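Side-chain contacts in packaging protein UL32 (Human herpesvirus 8 type M, PDB 6XF9), which forms a zinc-binding pentameric ring required for herpesviral packaging and probably helps bring new capsids to nuclear replication compartments: residues C373-K378 and V417-V422; A85-T90 and V133-K138. All coordinates share one frame; numbering follows the deposited sequence. Where two conformers were deposited one is given.

Interaction 1: C373-K378 and V417-V422; sequences CALNAK and VVQTLV. With ZN (zinc ion), chain P.
Leu375 carries the whole contact with Val418, Gln419 and Val422, one apolar side chain set against a patch spanning little more than one turn of the facing helix. The helix segments 373-378 and 417-422 run roughly antiparallel, at 144°, with axes no closer than 10.9 Å. At that spacing the backbones stay apart and Leu375 has to bridge the distance. With CG anti to the backbone N (chi1 -170°), its two methyls are carried out toward the partner helix and divide the work there. CD1 lies against Val418 CG1 at 4.2 Å. CD2 sits over the backbone of Gln419, 4.2 Å from its CA, and meets the CG methylene of the same residue at a similar range; it also approaches Val422 CG2 at 4.4 Å. These are dispersion contacts at ordinary or slightly generous distances, and all four residues are buried, with Phe413 also packing on Leu375.

The polar part of Gln419 is used away from this apolar patch. Its OE1 is hydrogen-bonded to Lys155 NZ and its NE2 also has a partner, so both ends of a buried amide are satisfied while the aliphatic stem serves Leu375.

Metal coordination lies on the far side of helix 371-379. Cys373 points away from segment 417-422, and its SG binds zinc at 2.3 Å, with Cys296, Cys299 and His366 ND1 completing the site; Asp370 OD1 accepts a hydrogen bond from Cys373 N. On the other helix, Val418 touches His452, a ligand of a second zinc. The arrangement is thus an antiparallel helix pair with a zinc site on the far side of helix 371-379 and a second zinc site beside Val418, the first a centre of three cysteines and one histidine whose CxxC pair is Cys296 and Cys299.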
loop_
_atom_site.group_PDB
_atom_site.type_symbol
_atom_site.label_atom_id
_atom_site.label_comp_id
_atom_site.label_asym_id
_atom_site.label_seq_id
_atom_site.Cartn_x
_atom_site.Cartn_y
_atom_site.Cartn_z
ATOM N N CYS D 373 -18.520 0.369 29.725
ATOM C CA CYS D 373 -19.594 -0.168 30.553
ATOM C C CYS D 373 -19.393 -1.651 30.816
ATOM O O CYS D 373 -19.739 -2.155 31.895
ATOM C CB CYS D 373 -20.948 0.091 29.893
ATOM S SG CYS D 373 -21.308 1.874 29.665
ATOM N N ALA D 374 -18.917 -2.386 29.807
ATOM C CA ALA D 374 -18.670 -3.821 29.952
ATOM C C ALA D 374 -17.542 -4.101 30.938
ATOM O O ALA D 374 -17.596 -5.078 31.695
ATOM C CB ALA D 374 -18.348 -4.427 28.586
ATOM N N LEU D 375 -16.468 -3.315 30.877
ATOM C CA LEU D 375 -15.367 -3.491 31.818
ATOM C C LEU D 375 -15.852 -3.227 33.236
ATOM O O LEU D 375 -15.616 -4.028 34.149
ATOM C CB LEU D 375 -14.233 -2.544 31.440
ATOM C CG LEU D 375 -12.882 -2.687 32.121
ATOM C CD1 LEU D 375 -12.258 -3.981 31.705
ATOM C CD2 LEU D 375 -11.982 -1.540 31.724
ATOM N N ASN D 376 -16.620 -2.143 33.410
ATOM C CA ASN D 376 -17.158 -1.752 34.712
ATOM C C ASN D 376 -18.046 -2.839 35.310
ATOM O O ASN D 376 -17.953 -3.132 36.503
ATOM C CB ASN D 376 -17.941 -0.459 34.558
ATOM C CG ASN D 376 -17.075 0.747 34.600
ATOM O OD1 ASN D 376 -15.902 0.670 34.948
ATOM N ND2 ASN D 376 -17.650 1.891 34.271
ATOM N N ALA D 377 -18.924 -3.443 34.509
ATOM C CA ALA D 377 -19.714 -4.553 35.034
ATOM C C ALA D 377 -18.841 -5.750 35.416
ATOM O O ALA D 377 -19.191 -6.490 36.342
ATOM C CB ALA D 377 -20.781 -4.974 34.026
ATOM N N LYS D 378 -17.718 -5.977 34.713
ATOM C CA LYS D 378 -16.897 -7.156 34.999
ATOM C C LYS D 378 -16.044 -6.986 36.238
ATOM O O LYS D 378 -15.725 -7.971 36.896
ATOM C CB LYS D 378 -15.971 -7.492 33.827
ATOM C CG LYS D 378 -16.613 -8.173 32.634
ATOM C CD LYS D 378 -17.033 -9.565 33.063
ATOM C CE LYS D 378 -17.340 -10.473 31.890
ATOM N NZ LYS D 378 -17.654 -11.879 32.351
ATOM N N VAL D 417 -4.117 -4.432 29.130
ATOM C CA VAL D 417 -4.271 -4.336 27.672
ATOM C C VAL D 417 -5.693 -3.938 27.323
ATOM O O VAL D 417 -5.923 -2.886 26.728
ATOM C CB VAL D 417 -3.891 -5.661 26.987
ATOM C CG1 VAL D 417 -4.326 -5.643 25.538
ATOM C CG2 VAL D 417 -2.397 -5.882 27.084
ATOM N N VAL D 418 -6.674 -4.729 27.760
ATOM C CA VAL D 418 -8.070 -4.384 27.496
ATOM C C VAL D 418 -8.424 -3.046 28.130
ATOM O O VAL D 418 -9.135 -2.231 27.529
ATOM C CB VAL D 418 -9.005 -5.495 27.994
ATOM C CG1 VAL D 418 -10.407 -4.982 28.038
ATOM C CG2 VAL D 418 -8.941 -6.683 27.086
ATOM N N GLN D 419 -7.918 -2.769 29.337
ATOM C CA GLN D 419 -8.184 -1.453 29.918
ATOM C C GLN D 419 -7.676 -0.354 28.991
ATOM O O GLN D 419 -8.368 0.640 28.749
ATOM C CB GLN D 419 -7.564 -1.318 31.313
ATOM C CG GLN D 419 -8.040 -0.058 32.058
ATOM C CD GLN D 419 -7.010 0.500 33.072
ATOM O OE1 GLN D 419 -5.806 0.236 32.986
ATOM N NE2 GLN D 419 -7.494 1.283 34.031
ATOM N N THR D 420 -6.460 -0.514 28.457
ATOM C CA THR D 420 -5.896 0.542 27.616
ATOM C C THR D 420 -6.712 0.737 26.349
ATOM O O THR D 420 -6.991 1.873 25.952
ATOM C CB THR D 420 -4.442 0.242 27.272
ATOM O OG1 THR D 420 -3.664 0.221 28.478
ATOM C CG2 THR D 420 -3.889 1.306 26.363
ATOM N N LEU D 421 -7.090 -0.359 25.689
ATOM C CA LEU D 421 -7.895 -0.233 24.482
ATOM C C LEU D 421 -9.241 0.411 24.771
ATOM O O LEU D 421 -9.745 1.194 23.962
ATOM C CB LEU D 421 -8.089 -1.596 23.824
ATOM C CG LEU D 421 -6.808 -2.112 23.191
ATOM C CD1 LEU D 421 -7.008 -3.530 22.777
ATOM C CD2 LEU D 421 -6.457 -1.248 22.004
ATOM N N VAL D 422 -9.819 0.150 25.934
ATOM C CA VAL D 422 -11.093 0.786 26.246
ATOM C C VAL D 422 -10.924 2.298 26.332
ATOM O O VAL D 422 -11.774 3.059 25.847
ATOM C CB VAL D 422 -11.665 0.191 27.543
ATOM C CG1 VAL D 422 -12.823 1.024 28.051
ATOM C CG2 VAL D 422 -12.077 -1.252 27.299
HETATM ZN ZN ZN P . -22.485 2.179 31.615
#

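Interaction 2: A85-T90 and V133-K138; sequences APHCWT and VQKCFK. With ZN (zinc ion), chain O.
Lys135 NZ, held by a hydrogen bond to the carbonyl oxygen of Phe132, comes up to the imidazole of His87, 4.3 Å from CE1. The lysine gets there through a chain extended as far as CE and then bent at its last torsion (chi4 60°), which folds the ammonium group back toward the end of helix 124-133. Its approach to the ring is oblique, and Gln419 packs against both residues.

The second contact of His87 is with Val133. NE2 lies 3.8 Å from Val133 N, too far for a hydrogen bond and again oblique to the ring, whereas Val133 CA sits in the ring plane at the edge, 3.9 Å from NE2. The CG2 methyl of Val133 is 4.2 Å from NE2. His87 was modelled in two conformers, and its chi1 of -91° departs from a staggered value, so these details belong to one of two poses.

Beyond Val133 the chain leaves the helix at Lys135 with positive phi and enters a type I turn closed by Lys138 N to Lys135 O, at 3.2 Å. The ring of Phe137 folds back within it, one face under Lys135 C. Cys136, at a corner of the turn, binds zinc through SG at 2.3 Å together with Cys52, Cys55 and His130.

With NE2 of His87 and NZ of Lys135 4.8 Å apart and no hydrogen bond joining segments 85-90 and 133-138, the contact is held by van der Waals packing, and the lysine's positive charge would probably disfavour protonation of the imidazole.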
loop_
_atom_site.group_PDB
_atom_site.type_symbol
_atom_site.label_atom_id
_atom_site.label_comp_id
_atom_site.label_asym_id
_atom_site.label_seq_id
_atom_site.Cartn_x
_atom_site.Cartn_y
_atom_site.Cartn_z
ATOM N N ALA D 85 -14.086 -1.751 42.270
ATOM C CA ALA D 85 -15.077 -0.731 41.996
ATOM C C ALA D 85 -15.007 -0.298 40.531
ATOM O O ALA D 85 -13.926 -0.295 39.931
ATOM C CB ALA D 85 -14.871 0.490 42.901
ATOM N N PRO D 86 -16.140 0.058 39.925
ATOM C CA PRO D 86 -16.116 0.544 38.546
ATOM C C PRO D 86 -15.464 1.903 38.458
ATOM O O PRO D 86 -15.185 2.565 39.452
ATOM C CB PRO D 86 -17.592 0.628 38.160
ATOM C CG PRO D 86 -18.315 0.750 39.475
ATOM C CD PRO D 86 -17.514 -0.046 40.457
ATOM N N HIS D 87 -15.107 2.249 37.245
ATOM C CA HIS D 87 -14.613 3.614 36.886
ATOM C C HIS D 87 -15.810 4.691 36.578
ATOM O O HIS D 87 -16.598 4.736 35.597
ATOM C CB HIS D 87 -14.033 3.562 35.512
ATOM C CG HIS D 87 -12.587 3.261 35.422
ATOM N ND1 HIS D 87 -12.114 1.988 35.190
ATOM C CD2 HIS D 87 -11.514 4.076 35.389
ATOM C CE1 HIS D 87 -10.803 2.022 35.089
ATOM N NE2 HIS D 87 -10.414 3.276 35.213
ATOM N N CYS D 88 -16.000 5.550 37.531
ATOM C CA CYS D 88 -17.116 6.468 37.335
ATOM C C CYS D 88 -16.971 7.655 38.272
ATOM O O CYS D 88 -15.956 7.799 38.964
ATOM C CB CYS D 88 -18.444 5.742 37.519
ATOM S SG CYS D 88 -18.535 4.798 39.022
ATOM N N TRP D 89 -17.981 8.532 38.277
ATOM C CA TRP D 89 -17.934 9.666 39.191
ATOM C C TRP D 89 -18.029 9.199 40.643
ATOM O O TRP D 89 -17.176 9.556 41.463
ATOM C CB TRP D 89 -19.054 10.669 38.877
ATOM C CG TRP D 89 -19.098 11.757 39.892
ATOM C CD1 TRP D 89 -18.341 12.878 39.925
ATOM C CD2 TRP D 89 -19.900 11.776 41.079
ATOM N NE1 TRP D 89 -18.642 13.620 41.047
ATOM C CE2 TRP D 89 -19.605 12.959 41.765
ATOM C CE3 TRP D 89 -20.857 10.913 41.613
ATOM C CZ2 TRP D 89 -20.218 13.293 42.959
ATOM C CZ3 TRP D 89 -21.470 11.252 42.799
ATOM C CH2 TRP D 89 -21.142 12.422 43.461
ATOM N N THR D 90 -18.994 8.336 40.935
ATOM C CA THR D 90 -19.230 7.909 42.309
ATOM C C THR D 90 -18.011 7.255 42.939
ATOM O O THR D 90 -17.727 7.478 44.117
ATOM C CB THR D 90 -20.419 6.933 42.396
ATOM O OG1 THR D 90 -21.603 7.573 41.903
ATOM C CG2 THR D 90 -20.647 6.496 43.835
ATOM N N VAL D 133 -7.298 4.570 36.878
ATOM C CA VAL D 133 -6.677 4.395 35.572
ATOM C C VAL D 133 -5.357 3.650 35.724
ATOM O O VAL D 133 -5.174 2.557 35.168
ATOM C CB VAL D 133 -6.474 5.750 34.870
ATOM C CG1 VAL D 133 -5.862 5.533 33.497
ATOM C CG2 VAL D 133 -7.764 6.512 34.782
ATOM N N GLN D 134 -4.431 4.205 36.518
ATOM C CA GLN D 134 -3.094 3.626 36.601
ATOM C C GLN D 134 -2.939 2.600 37.716
ATOM O O GLN D 134 -2.066 1.723 37.603
ATOM C CB GLN D 134 -2.043 4.727 36.796
ATOM C CG GLN D 134 -2.205 5.972 35.922
ATOM C CD GLN D 134 -1.873 5.751 34.444
ATOM O OE1 GLN D 134 -1.947 4.634 33.927
ATOM N NE2 GLN D 134 -1.519 6.834 33.757
ATOM N N LYS D 135 -3.786 2.667 38.752
ATOM C CA LYS D 135 -3.738 1.719 39.887
ATOM C C LYS D 135 -2.369 1.610 40.568
ATOM O O LYS D 135 -1.782 0.529 40.615
ATOM C CB LYS D 135 -4.210 0.332 39.441
ATOM C CG LYS D 135 -5.640 0.298 38.923
ATOM C CD LYS D 135 -6.053 -1.114 38.538
ATOM C CE LYS D 135 -7.482 -1.148 38.021
ATOM N NZ LYS D 135 -7.656 -0.298 36.810
ATOM N N CYS D 136 -1.862 2.725 41.093
ATOM C CA CYS D 136 -0.504 2.752 41.643
ATOM C C CYS D 136 -0.313 1.751 42.764
ATOM O O CYS D 136 0.830 1.382 43.049
ATOM C CB CYS D 136 -0.140 4.137 42.166
ATOM S SG CYS D 136 -0.318 5.463 40.971
ATOM N N PHE D 137 -1.402 1.283 43.387
ATOM C CA PHE D 137 -1.340 0.446 44.585
ATOM C C PHE D 137 -1.167 -1.039 44.308
ATOM O O PHE D 137 -0.837 -1.783 45.238
ATOM C CB PHE D 137 -2.608 0.621 45.427
ATOM C CG PHE D 137 -3.874 0.351 44.675
ATOM C CD1 PHE D 137 -4.300 -0.956 44.443
ATOM C CD2 PHE D 137 -4.638 1.406 44.183
ATOM C CE1 PHE D 137 -5.471 -1.216 43.747
ATOM C CE2 PHE D 137 -5.813 1.165 43.478
ATOM C CZ PHE D 137 -6.226 -0.152 43.259
ATOM N N LYS D 138 -1.408 -1.494 43.077
ATOM C CA LYS D 138 -1.261 -2.906 42.752
ATOM C C LYS D 138 0.178 -3.330 43.011
ATOM O O LYS D 138 1.114 -2.559 42.779
ATOM C CB LYS D 138 -1.632 -3.166 41.285
ATOM C CG LYS D 138 -3.126 -3.315 41.014
ATOM C CD LYS D 138 -3.384 -3.427 39.516
ATOM C CE LYS D 138 -2.997 -4.812 39.005
ATOM N NZ LYS D 138 -3.420 -5.087 37.600
HETATM ZN ZN ZN O . -0.166 7.278 42.361
#

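From the N terminus, residues 85-90 come first and meet 133-138, so interaction 2 closes a loop of 42 residues that includes most of helices 89-106 and 124-133. Much later, interaction 1 closes off the 38 residues between segments 373-378 and 417-422, which lie on helices 371-379 and 416-430. The two are in series, neither nested nor crossing, yet their centres lie 12 Å apart. Two probable hydrogen bonds join them: Gln419 NE2 to Val133 O, and His87 N to Asn376 OD1, each 2.9 Å. One helix of interaction 1 thereby holds the loop at His87, the other the end of helix 124-133, tying the N-terminal part, with its Cys136 zinc site, to the C-terminal part around the Cys373 site.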